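Local coordinates for branched-chain amino acid aminotransferase (PDB 5CE8), which probably transfers the amino group of leucine, isoleucine and valine to 2-oxoglutarate, using pyridoxal 5'-phosphate as cofactor, at residues Val57-Leu60 / Arg61-Met64; Met64-Leu67 / Leu68-Lys72; Glu221-Thr224 / Arg225-Ile229. All blocks are in the same frame, centred on the assembly; numbering follows the deposited sequence.

Interaction 1: Val57-Leu60 / Arg61-Met64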
loop_
_atom_site.group_PDB
_atom_site.type_symbol
_atom_site.label_atom_id
_atom_site.label_comp_id
_atom_site.label_asym_id
_atom_site.label_seq_id
_atom_site.Cartn_x
_atom_site.Cartn_y
_atom_site.Cartn_z
ATOM N N VAL A 57 -23.265 -19.074 -31.892
ATOM C CA VAL A 57 -23.015 -18.297 -30.697
ATOM C C VAL A 57 -21.821 -18.944 -29.953
ATOM O O VAL A 57 -21.784 -20.160 -29.799
ATOM C CB VAL A 57 -24.187 -18.277 -29.739
ATOM C CG1 VAL A 57 -23.945 -17.196 -28.703
ATOM C CG2 VAL A 57 -25.581 -18.059 -30.369
ATOM N N PHE A 58 -20.820 -18.141 -29.623
ATOM C CA PHE A 58 -19.545 -18.683 -29.169
ATOM C C PHE A 58 -19.574 -18.716 -27.703
ATOM O O PHE A 58 -19.774 -17.638 -27.064
ATOM C CB PHE A 58 -18.373 -17.877 -29.599
ATOM C CG PHE A 58 -17.067 -18.530 -29.230
ATOM C CD1 PHE A 58 -16.678 -19.776 -29.822
ATOM C CD2 PHE A 58 -16.249 -17.964 -28.305
ATOM C CE1 PHE A 58 -15.525 -20.418 -29.419
ATOM C CE2 PHE A 58 -15.049 -18.530 -27.974
ATOM C CZ PHE A 58 -14.652 -19.750 -28.550
ATOM N N ARG A 59 -19.383 -19.918 -27.162
ATOM C CA ARG A 59 -19.367 -20.293 -25.721
ATOM C C ARG A 59 -20.503 -19.731 -24.897
ATOM O O ARG A 59 -20.329 -19.139 -23.778
ATOM C CB ARG A 59 -18.011 -20.122 -25.050
ATOM C CG ARG A 59 -16.925 -20.829 -25.809
ATOM C CD ARG A 59 -15.518 -20.611 -25.181
ATOM N NE ARG A 59 -15.455 -21.234 -23.878
ATOM C CZ ARG A 59 -14.326 -21.600 -23.255
ATOM N NH1 ARG A 59 -13.120 -21.390 -23.752
ATOM N NH2 ARG A 59 -14.394 -22.263 -22.149
ATOM N N LEU A 60 -21.707 -19.972 -25.427
ATOM C CA LEU A 60 -22.911 -19.393 -24.774
ATOM C C LEU A 60 -23.111 -19.745 -23.350
ATOM O O LEU A 60 -23.261 -18.876 -22.481
ATOM C CB LEU A 60 -24.119 -19.830 -25.555
ATOM C CG LEU A 60 -25.512 -19.345 -25.185
ATOM C CD1 LEU A 60 -25.490 -17.834 -24.960
ATOM C CD2 LEU A 60 -26.511 -19.831 -26.250
ATOM N N ARG A 61 -23.105 -21.044 -23.089
ATOM C CA ARG A 61 -23.276 -21.557 -21.744
ATOM C C ARG A 61 -22.171 -21.136 -20.809
ATOM O O ARG A 61 -22.418 -20.912 -19.641
ATOM C CB ARG A 61 -23.404 -23.095 -21.763
ATOM C CG ARG A 61 -23.807 -23.772 -20.443
ATOM C CD ARG A 61 -25.249 -23.435 -20.024
ATOM N NE ARG A 61 -26.227 -23.893 -21.026
ATOM C CZ ARG A 61 -26.936 -25.028 -20.958
ATOM N NH1 ARG A 61 -26.834 -25.847 -19.901
ATOM N NH2 ARG A 61 -27.779 -25.337 -21.949
ATOM N N ASP A 62 -20.935 -21.031 -21.277
ATOM C CA ASP A 62 -19.894 -20.566 -20.384
ATOM C C ASP A 62 -20.215 -19.081 -19.964
ATOM O O ASP A 62 -19.950 -18.705 -18.839
ATOM C CB ASP A 62 -18.532 -20.651 -21.047
ATOM C CG ASP A 62 -18.027 -22.090 -21.220
ATOM O OD1 ASP A 62 -18.187 -22.945 -20.362
ATOM O OD2 ASP A 62 -17.364 -22.346 -22.184
ATOM N N HIS A 63 -20.728 -18.245 -20.897
ATOM C CA HIS A 63 -21.053 -16.864 -20.607
ATOM C C HIS A 63 -22.205 -16.741 -19.656
ATOM O O HIS A 63 -22.184 -15.890 -18.776
ATOM C CB HIS A 63 -21.293 -16.058 -21.885
ATOM C CG HIS A 63 -20.016 -15.628 -22.540
ATOM N ND1 HIS A 63 -19.353 -14.480 -22.149
ATOM C CD2 HIS A 63 -19.251 -16.202 -23.512
ATOM C CE1 HIS A 63 -18.267 -14.327 -22.898
ATOM N NE2 HIS A 63 -18.159 -15.371 -23.702
ATOM N N MET A 64 -23.255 -17.516 -19.908
ATOM C CA MET A 64 -24.327 -17.536 -18.973
ATOM C C MET A 64 -23.969 -18.115 -17.612
ATOM O O MET A 64 -24.449 -17.598 -16.593
ATOM C CB MET A 64 -25.543 -18.191 -19.544
ATOM C CG MET A 64 -26.112 -17.397 -20.804
ATOM S SD MET A 64 -26.343 -15.654 -20.419
ATOM C CE MET A 64 -27.156 -15.150 -21.929
#

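Interaction 2: Met64-Leu67 / Leu68-Lys72. With PLP (pyridoxal-5'-phosphate), chain D.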
loop_
_atom_site.group_PDB
_atom_site.type_symbol
_atom_site.label_atom_id
_atom_site.label_comp_id
_atom_site.label_asym_id
_atom_site.label_seq_id
_atom_site.Cartn_x
_atom_site.Cartn_y
_atom_site.Cartn_z
ATOM N N MET A 64 -23.255 -17.516 -19.908
ATOM C CA MET A 64 -24.327 -17.536 -18.973
ATOM C C MET A 64 -23.969 -18.115 -17.612
ATOM O O MET A 64 -24.449 -17.598 -16.593
ATOM C CB MET A 64 -25.543 -18.191 -19.544
ATOM C CG MET A 64 -26.112 -17.397 -20.804
ATOM S SD MET A 64 -26.343 -15.654 -20.419
ATOM C CE MET A 64 -27.156 -15.150 -21.929
ATOM N N GLU A 65 -23.157 -19.153 -17.542
ATOM C CA GLU A 65 -22.690 -19.618 -16.223
ATOM C C GLU A 65 -21.966 -18.496 -15.481
ATOM O O GLU A 65 -22.129 -18.316 -14.299
ATOM C CB GLU A 65 -21.880 -20.896 -16.401
ATOM C CG GLU A 65 -22.838 -22.054 -16.778
ATOM C CD GLU A 65 -22.226 -23.449 -16.774
ATOM O OE1 GLU A 65 -20.985 -23.561 -16.556
ATOM O OE2 GLU A 65 -23.006 -24.464 -16.961
ATOM N N ARG A 66 -21.150 -17.725 -16.208
ATOM C CA ARG A 66 -20.368 -16.668 -15.599
ATOM C C ARG A 66 -21.270 -15.486 -15.151
ATOM O O ARG A 66 -20.993 -14.916 -14.093
ATOM C CB ARG A 66 -19.210 -16.136 -16.519
ATOM C CG ARG A 66 -18.392 -15.133 -15.831
ATOM C CD ARG A 66 -17.230 -14.610 -16.655
ATOM N NE ARG A 66 -17.657 -13.845 -17.814
ATOM C CZ ARG A 66 -16.829 -13.430 -18.797
ATOM N NH1 ARG A 66 -15.540 -13.696 -18.741
ATOM N NH2 ARG A 66 -17.288 -12.708 -19.823
ATOM N N LEU A 67 -22.324 -15.154 -15.917
ATOM C CA LEU A 67 -23.332 -14.148 -15.436
ATOM C C LEU A 67 -23.832 -14.457 -14.013
ATOM O O LEU A 67 -23.978 -13.545 -13.145
ATOM C CB LEU A 67 -24.572 -14.092 -16.376
ATOM C CG LEU A 67 -25.513 -12.864 -16.300
ATOM C CD1 LEU A 67 -24.922 -11.597 -16.987
ATOM C CD2 LEU A 67 -26.884 -13.115 -16.819
ATOM N N LEU A 68 -24.303 -15.684 -13.881
ATOM C CA LEU A 68 -24.762 -16.258 -12.630
ATOM C C LEU A 68 -23.679 -16.227 -11.497
ATOM O O LEU A 68 -24.032 -15.948 -10.340
ATOM C CB LEU A 68 -25.206 -17.699 -12.869
ATOM C CG LEU A 68 -26.697 -17.941 -13.112
ATOM C CD1 LEU A 68 -27.302 -16.786 -13.845
ATOM C CD2 LEU A 68 -26.934 -19.254 -13.810
ATOM N N ARG A 69 -22.391 -16.547 -11.817
ATOM C CA ARG A 69 -21.305 -16.466 -10.809
ATOM C C ARG A 69 -21.165 -14.998 -10.470
ATOM O O ARG A 69 -21.069 -14.674 -9.300
ATOM C CB ARG A 69 -19.978 -17.042 -11.267
ATOM C CG ARG A 69 -20.030 -18.577 -11.370
ATOM C CD ARG A 69 -18.603 -19.192 -11.290
ATOM N NE ARG A 69 -17.874 -18.717 -12.446
ATOM C CZ ARG A 69 -18.054 -19.154 -13.683
ATOM N NH1 ARG A 69 -18.931 -20.118 -14.005
ATOM N NH2 ARG A 69 -17.369 -18.602 -14.620
ATOM N N SER A 70 -21.188 -14.105 -11.468
ATOM C CA SER A 70 -21.114 -12.622 -11.223
ATOM C C SER A 70 -22.152 -12.157 -10.276
ATOM O O SER A 70 -21.833 -11.431 -9.336
ATOM C CB SER A 70 -21.148 -11.830 -12.497
ATOM O OG SER A 70 -19.822 -11.884 -13.115
ATOM N N ALA A 71 -23.385 -12.633 -10.443
ATOM C CA ALA A 71 -24.471 -12.263 -9.526
ATOM C C ALA A 71 -24.253 -12.780 -8.071
ATOM O O ALA A 71 -24.466 -12.085 -7.082
ATOM C CB ALA A 71 -25.846 -12.814 -10.043
ATOM N N LYS A 72 -23.902 -14.017 -7.962
ATOM C CA LYS A 72 -23.758 -14.611 -6.605
ATOM C C LYS A 72 -22.589 -13.922 -5.902
ATOM O O LYS A 72 -22.558 -13.741 -4.687
ATOM C CB LYS A 72 -23.448 -16.100 -6.743
ATOM C CG LYS A 72 -22.878 -16.753 -5.462
ATOM C CD LYS A 72 -22.155 -18.074 -5.742
ATOM C CE LYS A 72 -22.973 -19.276 -5.303
ATOM N NZ LYS A 72 -22.833 -19.518 -3.848
HETATM N N1 PLP D . -11.548 -7.652 -18.915
HETATM C C2 PLP D . -12.565 -7.052 -18.302
HETATM C C2A PLP D . -12.323 -5.979 -17.284
HETATM C C3 PLP D . -13.941 -7.348 -18.674
HETATM O O3 PLP D . -14.988 -6.640 -18.090
HETATM C C4 PLP D . -14.178 -8.384 -19.717
HETATM C C4A PLP D . -15.564 -8.793 -20.172
HETATM C C5 PLP D . -12.953 -9.005 -20.297
HETATM C C6 PLP D . -11.683 -8.566 -19.830
HETATM C C5A PLP D . -12.950 -10.018 -21.407
HETATM O O4P PLP D . -13.716 -11.128 -21.105
HETATM P P PLP D . -14.268 -12.014 -22.287
HETATM O O1P PLP D . -15.145 -11.137 -23.245
HETATM O O2P PLP D . -13.113 -12.714 -22.863
HETATM O O3P PLP D . -15.247 -13.000 -21.714
#

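Interaction 3: Glu221-Thr224 / Arg225-Ile229. With PLP (pyridoxal-5'-phosphate), chain D.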
loop_
_atom_site.group_PDB
_atom_site.type_symbol
_atom_site.label_atom_id
_atom_site.label_comp_id
_atom_site.label_asym_id
_atom_site.label_seq_id
_atom_site.Cartn_x
_atom_site.Cartn_y
_atom_site.Cartn_z
ATOM N N GLU A 221 -11.716 -12.847 -15.322
ATOM C CA GLU A 221 -11.407 -14.157 -15.940
ATOM C C GLU A 221 -12.063 -14.270 -17.333
ATOM O O GLU A 221 -13.105 -14.793 -17.451
ATOM C CB GLU A 221 -11.820 -15.319 -15.049
ATOM C CG GLU A 221 -11.335 -16.685 -15.595
ATOM C CD GLU A 221 -11.518 -17.822 -14.613
ATOM O OE1 GLU A 221 -12.150 -17.619 -13.541
ATOM O OE2 GLU A 221 -11.079 -18.973 -14.919
ATOM N N GLY A 222 -11.432 -13.765 -18.379
ATOM C CA GLY A 222 -12.049 -13.729 -19.649
ATOM C C GLY A 222 -12.120 -15.151 -20.183
ATOM O O GLY A 222 -11.206 -15.994 -19.967
ATOM N N ILE A 223 -13.181 -15.355 -20.918
ATOM C CA ILE A 223 -13.453 -16.532 -21.687
ATOM C C ILE A 223 -12.652 -16.513 -22.996
ATOM O O ILE A 223 -12.312 -17.570 -23.489
ATOM C CB ILE A 223 -14.948 -16.673 -21.928
ATOM C CG1 ILE A 223 -15.532 -17.143 -20.601
ATOM C CG2 ILE A 223 -15.258 -17.709 -23.030
ATOM C CD1 ILE A 223 -17.014 -17.131 -20.429
ATOM N N THR A 224 -12.366 -15.352 -23.557
ATOM C CA THR A 224 -11.415 -15.286 -24.640
ATOM C C THR A 224 -10.017 -15.668 -24.129
ATOM O O THR A 224 -9.297 -16.437 -24.797
ATOM C CB THR A 224 -11.432 -13.887 -25.304
ATOM O OG1 THR A 224 -12.804 -13.558 -25.670
ATOM C CG2 THR A 224 -10.598 -13.922 -26.553
ATOM N N ARG A 225 -9.710 -15.186 -22.941
ATOM C CA ARG A 225 -8.453 -15.550 -22.213
ATOM C C ARG A 225 -8.360 -17.052 -22.047
ATOM O O ARG A 225 -7.307 -17.652 -22.383
ATOM C CB ARG A 225 -8.368 -14.772 -20.920
ATOM C CG ARG A 225 -7.221 -15.188 -19.963
ATOM C CD ARG A 225 -7.425 -14.512 -18.662
ATOM N NE ARG A 225 -6.282 -14.717 -17.758
ATOM C CZ ARG A 225 -6.104 -15.755 -16.971
ATOM N NH1 ARG A 225 -6.993 -16.760 -16.905
ATOM N NH2 ARG A 225 -4.976 -15.810 -16.292
ATOM N N GLU A 226 -9.462 -17.673 -21.577
ATOM C CA GLU A 226 -9.497 -19.055 -21.367
ATOM C C GLU A 226 -9.326 -19.782 -22.711
ATOM O O GLU A 226 -8.505 -20.731 -22.845
ATOM C CB GLU A 226 -10.791 -19.474 -20.690
ATOM C CG GLU A 226 -10.808 -20.906 -20.153
ATOM C CD GLU A 226 -12.151 -21.307 -19.585
ATOM O OE1 GLU A 226 -12.690 -20.590 -18.667
ATOM O OE2 GLU A 226 -12.661 -22.343 -20.015
ATOM N N THR A 227 -10.041 -19.343 -23.733
ATOM C CA THR A 227 -9.803 -19.934 -25.084
ATOM C C THR A 227 -8.328 -19.883 -25.522
ATOM O O THR A 227 -7.785 -20.901 -26.047
ATOM C CB THR A 227 -10.774 -19.255 -26.096
ATOM O OG1 THR A 227 -12.102 -19.413 -25.550
ATOM C CG2 THR A 227 -10.687 -19.813 -27.387
ATOM N N VAL A 228 -7.739 -18.696 -25.415
ATOM C CA VAL A 228 -6.335 -18.495 -25.757
ATOM C C VAL A 228 -5.448 -19.513 -24.987
ATOM O O VAL A 228 -4.480 -20.107 -25.567
ATOM C CB VAL A 228 -5.905 -17.067 -25.528
ATOM C CG1 VAL A 228 -4.376 -16.881 -25.503
ATOM C CG2 VAL A 228 -6.496 -16.145 -26.643
ATOM N N ILE A 229 -5.808 -19.758 -23.723
ATOM C CA ILE A 229 -4.979 -20.663 -22.920
ATOM C C ILE A 229 -5.146 -22.089 -23.560
ATOM O O ILE A 229 -4.172 -22.738 -23.787
ATOM C CB ILE A 229 -5.265 -20.527 -21.396
ATOM C CG1 ILE A 229 -4.667 -19.267 -20.864
ATOM C CG2 ILE A 229 -4.785 -21.737 -20.646
ATOM C CD1 ILE A 229 -5.270 -18.774 -19.558
HETATM N N1 PLP D . -11.548 -7.652 -18.915
HETATM C C2 PLP D . -12.565 -7.052 -18.302
HETATM C C2A PLP D . -12.323 -5.979 -17.284
HETATM C C3 PLP D . -13.941 -7.348 -18.674
HETATM O O3 PLP D . -14.988 -6.640 -18.090
HETATM C C4 PLP D . -14.178 -8.384 -19.717
HETATM C C4A PLP D . -15.564 -8.793 -20.172
HETATM C C5 PLP D . -12.953 -9.005 -20.297
HETATM C C6 PLP D . -11.683 -8.566 -19.830
HETATM C C5A PLP D . -12.950 -10.018 -21.407
HETATM O O4P PLP D . -13.716 -11.128 -21.105
HETATM P P PLP D . -14.268 -12.014 -22.287
HETATM O O1P PLP D . -15.145 -11.137 -23.245
HETATM O O2P PLP D . -13.113 -12.714 -22.863
HETATM O O3P PLP D . -15.247 -13.000 -21.714
HETATM O O HOH W 1 -10.026 -19.393 -17.206
HETATM O O HOH W 2 -9.374 -17.185 -18.374
#

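Interaction 1: Val57-Leu60 / Arg61-Met64
Arg59 and Asp62 form a local salt bridge across the first turn of helix 60-74, at the corner where strand 55-58 gives way to that helix. Two nitrogens of the arginine meet a single carboxylate oxygen: Arg59 NE lies 2.8 Å from Asp62 OD2 and Arg59 NH2 3.0 Å from the same atom. OD2 lies in the guanidinium plane, at the edge carrying NE and NH2; the two groups are turned 61° apart, and NE meets OD2 on its anti side, somewhat out of the carboxylate plane, while NH2 comes from above that plane. A bend at chi3 (66°) swings the guanidinium back over the turn to reach Asp62. Arg59 is the N-cap residue, and the left-handed backbone conformation it adopts there makes the turn from strand to helix. Its carbonyl O accepts the first helical bond, from His63 N at 3.0 Å, and Leu60 O takes Met64 N at 2.9 Å. An aspartate in this first turn should also suit the positive end of the helix dipole. The methylene CG of Arg59 rests 3.6 Å above the ring of Phe58, centred on its face. His63, a pyridoxal phosphate-binding residue, sets CD2 3.1 Å from Arg59 O, which lies at the ring edge; its ND1 is hydrogen-bonded to Glu44 on strand 41-50. On the apolar side, Leu60 CD1 meets Met64 CG at 4.2 Å, and both residues pack on Ile46.

Interaction 2: Met64-Leu67 / Leu68-Lys72
Residues 64-67 and 68-72 are successive turns of one continuous helix, 60-74, tied by bonds from each NH to the carbonyl four residues back. The shortest of these joins Ser70 N to Arg66 O at 2.8 Å and is nearly straight; Ala71 N reaches Leu67 O at 2.9 Å, whereas the bond from Leu68 N to Met64 O is weak and long at 3.3 Å. Across the turn, the guanidinium of Arg69 folds back along the helix surface, bent at chi3 (-64°), and lays one face over the Arg66 backbone: Arg66 CA is 3.6 Å above its plane, toward the rim, and Arg69 NH2 touches Arg66 CB at 3.6 Å. The side chains of Arg66 and Arg69 run at about a right angle, their guanidinium planes 67° apart. This helix forms one wall of the cofactor site of a class IV aminotransferase, and Arg66 is one of its phosphate ligands. With CG anti to the backbone N (chi1 -176°), the arginine stretches away from the helix and presents its edge to the phosphate. Arg66 NH2 donates to O3P of the pyridoxal phosphate at 2.8 Å, and Arg66 NH1 adds a weak bond of 3.1 Å to the same oxygen. Its NE forms a salt bridge with Glu44, which helps fix the guanidinium's rotation. The small Ser70 packs against Ala161, its OG bonded to Lys162 N, while Leu67 packs against Val42 of strand 41-50.

Interaction 3: Glu221-Thr224 / Arg225-Ile229
A phosphate-binding helix N-terminus, the start of helix 223-235, receives the pyridoxal phosphate through Gly222, Ile223 and Thr224. Ile223 N donates to O3P at 3.2 Å, and Thr224 grips O2P twice, by its backbone N at 2.8 Å and by OG1 at 2.9 Å; chi1 of -53° holds that hydroxyl beside its own N. Gly222, at the N-cap and without a side chain, passes close by the phosphate, its CA 3.4 Å from O4P. The positive end of the helix dipole probably adds to the attraction. Within the turn, Ile223 O accepts both the backbone N and OG1 of Thr227, the latter at 2.8 Å. Gly222 O takes Glu226 N at 2.9 Å from above its carbonyl plane, and also a water held by Arg225 NH1. A second water donates to Glu221 OE2 and Glu226 OE1, bridging these two oxygens, which lie 4.4 Å apart; the shared water probably eases the like charges. Their charges have further partners: Glu221 pairs with Arg206 of the second subunit, Glu226 with Arg59. The helix belongs to a beta-alpha-beta unit between strands 209-212 and 239-241: Arg225 pairs with Glu241 of the latter strand, Val228 packs on Phe203 of strand 201-206, and Ile223 lies against helix 60-74.

Interactions 1 and 2 are consecutive stages of helix 60-74 and share Met64; interaction 3 starts a different helix. All are largely buried, but interactions 1 and 2 each carry an exposed residue at the edge (Arg61, Arg69), while no touching residue of interaction 3 is fully exposed. Interactions 2 and 3 meet at the cofactor phosphate, and Arg66 NH1 also joins them through Glu221 O at 3.0 Å. Interaction 1 reaches interaction 3 through Arg59: its NH2 pairs with Glu226 OE2 at 2.8 Å, so this arginine serves acids on separate helices. Chemistry follows position, from an ion pair at the strand-to-helix corner, through arginine packing and a phosphate-binding guanidinium mid-helix, to backbone NH groups and waters at the start of helix 223-235.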